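Local coordinates for protein fructosamine deglycase FrlB (Bacillus subtilis, PDB 3EUA) that converts a range of fructosamine 6-phosphates into glucose 6-phosphate and a free amino acid, at residues A95-G99 / K100-T104; D129-A133 / I134-Y138; G139-Y142 / Q143-G147. One frame throughout, in Å; residues are numbered along the deposited sequence.

Interaction 1 of 3, residues A95-G99 / K100-T104; sequences AFARG and KGALT
Ala97 O gathers the chain back onto the end of helix 88-99. Ala102 N donates to Ala97 O at 3.1 Å, tilted from the carbonyl plane; Lys100 N adds a weak bond to the same oxygen while also binding Phe96 O in the ordinary i to i+4 manner. One residue on, Gly101 N reaches Arg98 O at 2.9 Å, coming from above the carbonyl plane and not along a lone pair. Gly101 has positive phi (88°) and is the first residue to leave helical angles, so with two bonds running back into the last turn this is a Schellman motif. At these angles a CB would collide with the carbonyl oxygen of Lys100, which suits the position to glycine.

The apolar contacts fall into two groups. Inside the turn, the methyl of Ala97 meets Ala102 CB and also Thr104 CG2, the latter 3.9 Å from Ala97 CB; three small groups pack the inside of the turn where helix gives way to strand. On the outer flank Lys100 doubles back: a bend at chi2 (-82°) carries its chain along the helix end until CE lies 3.5 Å from Phe96 CZ, obliquely to the ring. Phe96 swings its ring there with CG anti to the backbone N (chi1 178°).

The polar side chains look elsewhere for partners. Thr104 OG1 bonds to Gln120 N and Arg98 NH1 to Glu118 O, while Lys100 NZ makes a weak bond to Asn68 OD1.

This turn is the return leg of a beta-alpha-beta unit, strand 76-82, helix 88-99 and strand 103-108. Ala97 and Ala102 both rest on Val78 of the first strand, and Leu103 pairs through its backbone with Ser76 and Val78 while its side chain packs on helix 11-20.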
ATOM      1  N   ALA A  95     -17.172   2.822 -15.410  1.00 20.26           N
ATOM      2  CA  ALA A  95     -17.635   3.770 -16.428  1.00 20.48           C
ATOM      3  C   ALA A  95     -16.498   4.694 -16.862  1.00 20.69           C
ATOM      4  O   ALA A  95     -16.314   4.960 -18.048  1.00 20.12           O
ATOM      5  CB  ALA A  95     -18.822   4.592 -15.913  1.00 20.95           C
ATOM      6  N   PHE A  96     -15.729   5.160 -15.889  1.00 20.63           N
ATOM      7  CA  PHE A  96     -14.583   6.020 -16.131  1.00 21.03           C
ATOM      8  C   PHE A  96     -13.548   5.365 -17.051  1.00 20.92           C
ATOM      9  O   PHE A  96     -13.117   5.981 -18.024  1.00 20.76           O
ATOM     10  CB  PHE A  96     -13.943   6.387 -14.788  1.00 21.46           C
ATOM     11  CG  PHE A  96     -12.722   7.221 -14.905  1.00 22.07           C
ATOM     12  CD1 PHE A  96     -12.817   8.559 -15.256  1.00 24.16           C
ATOM     13  CD2 PHE A  96     -11.485   6.700 -14.651  1.00 23.00           C
ATOM     14  CE1 PHE A  96     -11.690   9.339 -15.350  1.00 24.45           C
ATOM     15  CE2 PHE A  96     -10.367   7.495 -14.750  1.00 21.90           C
ATOM     16  CZ  PHE A  96     -10.474   8.786 -15.094  1.00 23.59           C
ATOM     17  N   ALA A  97     -13.161   4.134 -16.727  1.00 20.76           N
ATOM     18  CA  ALA A  97     -12.184   3.377 -17.511  1.00 21.12           C
ATOM     19  C   ALA A  97     -12.721   3.079 -18.899  1.00 21.45           C
ATOM     20  O   ALA A  97     -12.018   3.279 -19.885  1.00 21.84           O
ATOM     21  CB  ALA A  97     -11.797   2.085 -16.792  1.00 20.11           C
ATOM     22  N   ARG A  98     -13.978   2.645 -18.982  1.00 21.96           N
ATOM     23  CA  ARG A  98     -14.569   2.332 -20.277  1.00 23.33           C
ATOM     24  C   ARG A  98     -14.633   3.594 -21.152  1.00 23.41           C
ATOM     25  O   ARG A  98     -14.368   3.516 -22.346  1.00 24.06           O
ATOM     26  CB  ARG A  98     -15.938   1.693 -20.129  1.00 22.57           C
ATOM     27  CG  ARG A  98     -16.451   1.037 -21.402  1.00 24.15           C
ATOM     28  CD  ARG A  98     -17.601   0.070 -21.090  1.00 24.20           C
ATOM     29  NE  ARG A  98     -18.045  -0.649 -22.287  1.00 25.34           N
ATOM     30  CZ  ARG A  98     -19.053  -1.519 -22.334  1.00 25.94           C
ATOM     31  NH1 ARG A  98     -19.764  -1.807 -21.250  1.00 25.95           N
ATOM     32  NH2 ARG A  98     -19.359  -2.107 -23.491  1.00 24.73           N
ATOM     33  N   GLY A  99     -14.964   4.736 -20.553  1.00 24.21           N
ATOM     34  CA  GLY A  99     -15.034   6.018 -21.270  1.00 25.00           C
ATOM     35  C   GLY A  99     -13.695   6.423 -21.861  1.00 25.48           C
ATOM     36  O   GLY A  99     -13.660   7.117 -22.862  1.00 25.60           O
ATOM     37  N   LYS A 100     -12.599   5.978 -21.234  1.00 25.77           N
ATOM     38  CA  LYS A 100     -11.231   6.213 -21.720  1.00 26.30           C
ATOM     39  C   LYS A 100     -10.773   5.181 -22.774  1.00 25.45           C
ATOM     40  O   LYS A 100      -9.617   5.207 -23.195  1.00 25.62           O
ATOM     41  CB  LYS A 100     -10.212   6.144 -20.589  1.00 27.16           C
ATOM     42  CG  LYS A 100     -10.337   7.122 -19.437  1.00 29.72           C
ATOM     43  CD  LYS A 100      -9.752   8.445 -19.701  1.00 32.92           C
ATOM     44  CE  LYS A 100      -9.704   9.235 -18.427  1.00 33.93           C
ATOM     45  NZ  LYS A 100      -9.083  10.562 -18.626  1.00 36.10           N
ATOM     46  N   GLY A 101     -11.644   4.268 -23.178  1.00 24.29           N
ATOM     47  CA  GLY A 101     -11.298   3.255 -24.180  1.00 23.69           C
ATOM     48  C   GLY A 101     -10.684   1.981 -23.607  1.00 23.10           C
ATOM     49  O   GLY A 101     -10.288   1.088 -24.342  1.00 23.11           O
ATOM     50  N   ALA A 102     -10.625   1.864 -22.290  1.00 22.13           N
ATOM     51  CA  ALA A 102     -10.056   0.668 -21.686  1.00 21.82           C
ATOM     52  C   ALA A 102     -11.000  -0.535 -21.802  1.00 21.53           C
ATOM     53  O   ALA A 102     -12.226  -0.385 -21.917  1.00 21.17           O
ATOM     54  CB  ALA A 102      -9.707   0.913 -20.217  1.00 21.57           C
ATOM     55  N   LEU A 103     -10.388  -1.721 -21.817  1.00 21.28           N
ATOM     56  CA  LEU A 103     -11.103  -2.980 -21.811  1.00 20.93           C
ATOM     57  C   LEU A 103     -11.425  -3.214 -20.336  1.00 21.01           C
ATOM     58  O   LEU A 103     -10.531  -3.155 -19.489  1.00 20.76           O
ATOM     59  CB  LEU A 103     -10.218  -4.103 -22.347  1.00 21.03           C
ATOM     60  CG  LEU A 103     -10.749  -5.538 -22.320  1.00 21.24           C
ATOM     61  CD1 LEU A 103     -12.017  -5.673 -23.147  1.00 21.12           C
ATOM     62  CD2 LEU A 103      -9.642  -6.472 -22.821  1.00 21.01           C
ATOM     63  N   THR A 104     -12.695  -3.449 -20.022  1.00 20.44           N
ATOM     64  CA  THR A 104     -13.121  -3.635 -18.644  1.00 20.21           C
ATOM     65  C   THR A 104     -13.788  -4.964 -18.388  1.00 20.09           C
ATOM     66  O   THR A 104     -14.636  -5.407 -19.160  1.00 19.45           O
ATOM     67  CB  THR A 104     -14.130  -2.519 -18.202  1.00 19.55           C
ATOM     68  OG1 THR A 104     -15.229  -2.453 -19.106  1.00 19.89           O
ATOM     69  CG2 THR A 104     -13.447  -1.175 -18.148  1.00 20.01           C
TER

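Interaction 2 of 3, residues D129-A133 / I134-Y138; sequences DEALA and INTNY
The hydroxyl and amide of Thr136 both grip Ala133 O. The hydroxyl comes in the carbonyl plane, on a lone pair, with OG1 2.7 Å from Ala133 O; the amide, Thr136 N, stands above that plane at 3.1 Å. With chi1 at 63°, OG1 of Thr136 sits between the backbone N and the carbonyl carbon, while CG2 lies anti to the carbonyl carbon, 3.3 Å from Leu132 O and 4.0 Å from Ala131 CB. A valine here would probably cost Ala133 O its in-plane donor and leave the start of the helix without its side-chain cap.

Asn135 lies on the Leu132 side of the turn. Its amide nitrogen ND2 is 4.0 Å from Leu132 CB, and Asn135 N bonds to Leu132 O at 2.9 Å. The branches of Ile134 lead off toward helix 158-190, where Leu165 meets them; Ala133 packs on Leu168 and Tyr172 of the same helix.

A short 3-10 turn thus runs into an N-cap: Thr136 stands right before helix 137-153, its OG1 also taking a weak bond from Gly139 N, the classic threonine cap at a helix start.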
ATOM      1  N   ASP A 129     -21.084 -21.280   1.848  1.00 34.34           N
ATOM      2  CA  ASP A 129     -20.589 -22.566   2.326  1.00 34.77           C
ATOM      3  C   ASP A 129     -20.397 -23.638   1.245  1.00 33.80           C
ATOM      4  O   ASP A 129     -19.532 -24.493   1.388  1.00 34.46           O
ATOM      5  CB  ASP A 129     -21.472 -23.071   3.493  1.00 35.28           C
ATOM      6  CG  ASP A 129     -21.168 -22.345   4.811  1.00 36.96           C
ATOM      7  OD1 ASP A 129     -20.114 -21.635   4.911  1.00 39.53           O
ATOM      8  OD2 ASP A 129     -21.965 -22.519   5.762  1.00 41.73           O
ATOM      9  N   GLU A 130     -21.190 -23.590   0.189  1.00 32.39           N
ATOM     10  CA  GLU A 130     -21.091 -24.548  -0.893  1.00 31.94           C
ATOM     11  C   GLU A 130     -20.067 -24.155  -1.989  1.00 29.07           C
ATOM     12  O   GLU A 130     -19.779 -24.933  -2.843  1.00 28.09           O
ATOM     13  CB  GLU A 130     -22.463 -24.654  -1.589  1.00 32.22           C
ATOM     14  CG  GLU A 130     -23.704 -25.030  -0.744  1.00 35.48           C
ATOM     15  CD  GLU A 130     -25.024 -25.122  -1.599  1.00 37.15           C
ATOM     16  OE1 GLU A 130     -25.208 -24.343  -2.574  1.00 40.93           O
ATOM     17  OE2 GLU A 130     -25.898 -25.982  -1.275  1.00 45.62           O
ATOM     18  N   ALA A 131     -19.552 -22.939  -1.965  1.00 26.89           N
ATOM     19  CA  ALA A 131     -18.626 -22.482  -3.006  1.00 25.79           C
ATOM     20  C   ALA A 131     -17.283 -23.214  -2.952  1.00 24.68           C
ATOM     21  O   ALA A 131     -16.686 -23.322  -1.862  1.00 24.46           O
ATOM     22  CB  ALA A 131     -18.418 -20.951  -2.892  1.00 25.96           C
ATOM     23  N   LEU A 132     -16.813 -23.710  -4.104  1.00 22.69           N
ATOM     24  CA  LEU A 132     -15.514 -24.392  -4.178  1.00 21.73           C
ATOM     25  C   LEU A 132     -14.462 -23.320  -4.514  1.00 20.82           C
ATOM     26  O   LEU A 132     -14.748 -22.354  -5.222  1.00 19.31           O
ATOM     27  CB  LEU A 132     -15.549 -25.533  -5.183  1.00 21.80           C
ATOM     28  CG  LEU A 132     -16.667 -26.530  -4.927  1.00 22.54           C
ATOM     29  CD1 LEU A 132     -16.602 -27.625  -5.998  1.00 23.86           C
ATOM     30  CD2 LEU A 132     -16.627 -27.119  -3.527  1.00 22.46           C
ATOM     31  N   ALA A 133     -13.242 -23.507  -4.009  1.00 19.85           N
ATOM     32  CA  ALA A 133     -12.166 -22.522  -4.201  1.00 19.48           C
ATOM     33  C   ALA A 133     -12.046 -21.940  -5.607  1.00 19.35           C
ATOM     34  O   ALA A 133     -11.999 -20.696  -5.773  1.00 19.54           O
ATOM     35  CB  ALA A 133     -10.777 -23.093  -3.758  1.00 17.65           C
ATOM     36  N   ILE A 134     -12.020 -22.815  -6.601  1.00 18.78           N
ATOM     37  CA  ILE A 134     -11.848 -22.399  -7.986  1.00 18.95           C
ATOM     38  C   ILE A 134     -12.944 -21.421  -8.480  1.00 19.40           C
ATOM     39  O   ILE A 134     -12.732 -20.604  -9.355  1.00 19.13           O
ATOM     40  CB  ILE A 134     -11.798 -23.620  -8.858  1.00 18.63           C
ATOM     41  CG1 ILE A 134     -11.539 -23.226 -10.321  1.00 18.37           C
ATOM     42  CG2 ILE A 134     -13.114 -24.484  -8.688  1.00 18.71           C
ATOM     43  CD1 ILE A 134     -11.006 -24.452 -11.141  1.00 16.51           C
ATOM     44  N   ASN A 135     -14.135 -21.524  -7.885  1.00 19.88           N
ATOM     45  CA  ASN A 135     -15.277 -20.686  -8.264  1.00 20.24           C
ATOM     46  C   ASN A 135     -15.518 -19.452  -7.395  1.00 20.11           C
ATOM     47  O   ASN A 135     -16.486 -18.685  -7.598  1.00 20.43           O
ATOM     48  CB  ASN A 135     -16.554 -21.553  -8.201  1.00 20.76           C
ATOM     49  CG  ASN A 135     -16.465 -22.778  -9.120  1.00 20.61           C
ATOM     50  OD1 ASN A 135     -15.955 -22.681 -10.230  1.00 19.69           O
ATOM     51  ND2 ASN A 135     -16.913 -23.927  -8.636  1.00 18.03           N
ATOM     52  N   THR A 136     -14.683 -19.287  -6.371  1.00 20.28           N
ATOM     53  CA  THR A 136     -14.813 -18.158  -5.465  1.00 19.63           C
ATOM     54  C   THR A 136     -14.222 -16.907  -6.114  1.00 19.66           C
ATOM     55  O   THR A 136     -13.618 -16.965  -7.172  1.00 19.22           O
ATOM     56  CB  THR A 136     -14.069 -18.394  -4.115  1.00 19.90           C
ATOM     57  OG1 THR A 136     -12.681 -18.537  -4.381  1.00 19.04           O
ATOM     58  CG2 THR A 136     -14.611 -19.637  -3.300  1.00 19.19           C
ATOM     59  N   ASN A 137     -14.400 -15.767  -5.461  1.00 20.02           N
ATOM     60  CA  ASN A 137     -13.854 -14.499  -5.966  1.00 19.55           C
ATOM     61  C   ASN A 137     -12.335 -14.630  -6.245  1.00 19.46           C
ATOM     62  O   ASN A 137     -11.845 -14.289  -7.325  1.00 18.47           O
ATOM     63  CB  ASN A 137     -14.211 -13.304  -5.069  1.00 19.94           C
ATOM     64  CG  ASN A 137     -13.768 -13.463  -3.603  1.00 20.57           C
ATOM     65  OD1 ASN A 137     -13.225 -14.490  -3.205  1.00 21.45           O
ATOM     66  ND2 ASN A 137     -13.983 -12.402  -2.798  1.00 24.79           N
ATOM     67  N   TYR A 138     -11.586 -15.187  -5.306  1.00 19.41           N
ATOM     68  CA  TYR A 138     -10.157 -15.400  -5.565  1.00 19.18           C
ATOM     69  C   TYR A 138      -9.907 -16.352  -6.752  1.00 19.41           C
ATOM     70  O   TYR A 138      -8.926 -16.167  -7.534  1.00 19.33           O
ATOM     71  CB  TYR A 138      -9.483 -15.976  -4.348  1.00 20.42           C
ATOM     72  CG  TYR A 138      -9.085 -14.999  -3.244  1.00 20.87           C
ATOM     73  CD1 TYR A 138      -7.908 -14.274  -3.346  1.00 19.56           C
ATOM     74  CD2 TYR A 138      -9.819 -14.903  -2.068  1.00 21.22           C
ATOM     75  CE1 TYR A 138      -7.489 -13.420  -2.350  1.00 20.94           C
ATOM     76  CE2 TYR A 138      -9.398 -14.037  -1.024  1.00 21.88           C
ATOM     77  CZ  TYR A 138      -8.237 -13.292  -1.187  1.00 23.11           C
ATOM     78  OH  TYR A 138      -7.806 -12.445  -0.194  1.00 21.15           O
TER

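Interaction 3 of 3, residues G139-Y142 / Q143-G147; sequences GVLY and QIVFG
Tyr142 and Phe146, one helical turn apart, point the same way and meet as a T-shaped pair. The edge of Phe146 is set toward the face of Tyr142, ring planes 82° apart and centroids separated by 5.2 Å. Phe146 CE2 makes the touch, 3.8 Å from Tyr142 CD1 and offset toward the rim of the tyrosine ring. Next to CE2, Phe146 CD2 comes to 3.4 Å from Tyr142 O, which lies near the ring plane and also accepts Phe146 N. Close-fitting too is Leu141 against Val145: with the leucine CG anti to the backbone N (chi1 177°), Leu141 CD1 reaches to 3.7 Å from Val145 CG2.

Side chain against side chain, the remaining flank is looser, though just as buried. Val140 CG1 stands 4.2 Å from Ile144 CD1, and Val140 CG2 merely brushes Gln143 NE2. The glutamine amide is engaged beyond the helix, OE1 with Asn10 N and NE2 weakly with Ile134 O, just as Tyr142 OH binds Tyr293 O.

Helix 137-153 is hemmed in by several elements: Val140, Leu141 and Ile144 lie on strand 103-108, Tyr142 and Val145 reach helix 41-50, and Phe146 packs against Phe158 and Ala161 of helix 158-190.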
ATOM      1  N   GLY A 139     -10.763 -17.375  -6.885  1.00 18.63           N
ATOM      2  CA  GLY A 139     -10.628 -18.365  -7.970  1.00 18.68           C
ATOM      3  C   GLY A 139     -10.827 -17.760  -9.322  1.00 18.71           C
ATOM      4  O   GLY A 139      -9.994 -17.918 -10.207  1.00 18.88           O
ATOM      5  N   VAL A 140     -11.940 -17.048  -9.469  1.00 18.53           N
ATOM      6  CA  VAL A 140     -12.311 -16.411 -10.737  1.00 18.30           C
ATOM      7  C   VAL A 140     -11.290 -15.359 -11.120  1.00 18.19           C
ATOM      8  O   VAL A 140     -10.957 -15.223 -12.274  1.00 18.04           O
ATOM      9  CB  VAL A 140     -13.759 -15.807 -10.653  1.00 18.27           C
ATOM     10  CG1 VAL A 140     -14.047 -14.830 -11.785  1.00 18.96           C
ATOM     11  CG2 VAL A 140     -14.833 -16.943 -10.602  1.00 18.18           C
ATOM     12  N   LEU A 141     -10.793 -14.625 -10.133  1.00 18.47           N
ATOM     13  CA  LEU A 141      -9.785 -13.593 -10.382  1.00 18.84           C
ATOM     14  C   LEU A 141      -8.530 -14.220 -10.983  1.00 18.85           C
ATOM     15  O   LEU A 141      -7.968 -13.701 -11.958  1.00 19.12           O
ATOM     16  CB  LEU A 141      -9.455 -12.836  -9.096  1.00 19.58           C
ATOM     17  CG  LEU A 141      -8.357 -11.759  -9.169  1.00 20.11           C
ATOM     18  CD1 LEU A 141      -8.512 -10.911 -10.412  1.00 20.29           C
ATOM     19  CD2 LEU A 141      -8.407 -10.896  -7.890  1.00 19.17           C
ATOM     20  N   TYR A 142      -8.077 -15.319 -10.411  1.00 19.07           N
ATOM     21  CA  TYR A 142      -6.927 -16.016 -10.976  1.00 18.96           C
ATOM     22  C   TYR A 142      -7.202 -16.632 -12.370  1.00 19.28           C
ATOM     23  O   TYR A 142      -6.308 -16.698 -13.209  1.00 19.68           O
ATOM     24  CB  TYR A 142      -6.348 -17.072 -10.017  1.00 19.72           C
ATOM     25  CG  TYR A 142      -5.352 -16.578  -8.986  1.00 18.23           C
ATOM     26  CD1 TYR A 142      -4.730 -15.316  -9.085  1.00 20.44           C
ATOM     27  CD2 TYR A 142      -4.828 -17.472  -8.053  1.00 22.14           C
ATOM     28  CE1 TYR A 142      -3.746 -14.916  -8.173  1.00 18.95           C
ATOM     29  CE2 TYR A 142      -3.825 -17.082  -7.123  1.00 19.42           C
ATOM     30  CZ  TYR A 142      -3.312 -15.805  -7.188  1.00 19.97           C
ATOM     31  OH  TYR A 142      -2.344 -15.426  -6.316  1.00 19.45           O
ATOM     32  N   GLN A 143      -8.410 -17.106 -12.629  1.00 18.72           N
ATOM     33  CA  GLN A 143      -8.729 -17.582 -13.980  1.00 18.92           C
ATOM     34  C   GLN A 143      -8.474 -16.446 -14.990  1.00 18.58           C
ATOM     35  O   GLN A 143      -7.842 -16.642 -16.053  1.00 18.38           O
ATOM     36  CB  GLN A 143     -10.185 -18.046 -14.065  1.00 18.65           C
ATOM     37  CG  GLN A 143     -10.567 -19.254 -13.210  1.00 19.38           C
ATOM     38  CD  GLN A 143     -12.061 -19.552 -13.267  1.00 20.24           C
ATOM     39  OE1 GLN A 143     -12.682 -19.395 -14.308  1.00 21.31           O
ATOM     40  NE2 GLN A 143     -12.633 -20.011 -12.154  1.00 20.58           N
ATOM     41  N   ILE A 144      -8.950 -15.249 -14.641  1.00 18.66           N
ATOM     42  CA  ILE A 144      -8.762 -14.061 -15.471  1.00 18.41           C
ATOM     43  C   ILE A 144      -7.279 -13.679 -15.601  1.00 18.85           C
ATOM     44  O   ILE A 144      -6.762 -13.438 -16.709  1.00 18.59           O
ATOM     45  CB  ILE A 144      -9.515 -12.837 -14.887  1.00 18.22           C
ATOM     46  CG1 ILE A 144     -11.035 -13.118 -14.824  1.00 19.01           C
ATOM     47  CG2 ILE A 144      -9.228 -11.595 -15.730  1.00 18.89           C
ATOM     48  CD1 ILE A 144     -11.929 -12.036 -14.115  1.00 17.68           C
ATOM     49  N   VAL A 145      -6.602 -13.603 -14.454  1.00 19.01           N
ATOM     50  CA  VAL A 145      -5.198 -13.178 -14.395  1.00 18.42           C
ATOM     51  C   VAL A 145      -4.256 -14.140 -15.129  1.00 18.93           C
ATOM     52  O   VAL A 145      -3.526 -13.716 -16.026  1.00 18.66           O
ATOM     53  CB  VAL A 145      -4.769 -12.946 -12.928  1.00 18.81           C
ATOM     54  CG1 VAL A 145      -3.262 -12.791 -12.756  1.00 18.37           C
ATOM     55  CG2 VAL A 145      -5.504 -11.726 -12.408  1.00 17.60           C
ATOM     56  N   PHE A 146      -4.288 -15.420 -14.787  1.00 19.19           N
ATOM     57  CA  PHE A 146      -3.414 -16.388 -15.476  1.00 19.95           C
ATOM     58  C   PHE A 146      -3.819 -16.587 -16.920  1.00 20.10           C
ATOM     59  O   PHE A 146      -2.970 -16.838 -17.777  1.00 20.43           O
ATOM     60  CB  PHE A 146      -3.355 -17.729 -14.757  1.00 19.66           C
ATOM     61  CG  PHE A 146      -2.512 -17.690 -13.496  1.00 20.51           C
ATOM     62  CD1 PHE A 146      -1.144 -17.907 -13.550  1.00 20.33           C
ATOM     63  CD2 PHE A 146      -3.087 -17.419 -12.276  1.00 21.12           C
ATOM     64  CE1 PHE A 146      -0.376 -17.837 -12.390  1.00 19.25           C
ATOM     65  CE2 PHE A 146      -2.330 -17.362 -11.130  1.00 20.18           C
ATOM     66  CZ  PHE A 146      -0.973 -17.568 -11.194  1.00 20.23           C
ATOM     67  N   GLY A 147      -5.116 -16.476 -17.181  1.00 20.48           N
ATOM     68  CA  GLY A 147      -5.629 -16.574 -18.542  1.00 20.19           C
ATOM     69  C   GLY A 147      -5.102 -15.434 -19.396  1.00 20.15           C
ATOM     70  O   GLY A 147      -4.714 -15.663 -20.517  1.00 19.84           O
TER

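In the fold
From the N terminus the three contacts come in series, none nested in or crossing another, all within the first SIS domain. Interaction 1 closes the tight turn between helix 88-99 and strand 103-108. After strand 121-124 the chain leaves the parallel sheet, and in interaction 2 the loop at 129-136 leads into helix 137-153; interaction 3 carries on along that helix. Interactions 2 and 3 touch directly, with Asn135 O against Val140 CG2. Interaction 1 stays apart, its nearest atoms about 8 Å from interaction 3, yet strand 103-108 links them: the strand begins in interaction 1 and further on packs against helix 137-153.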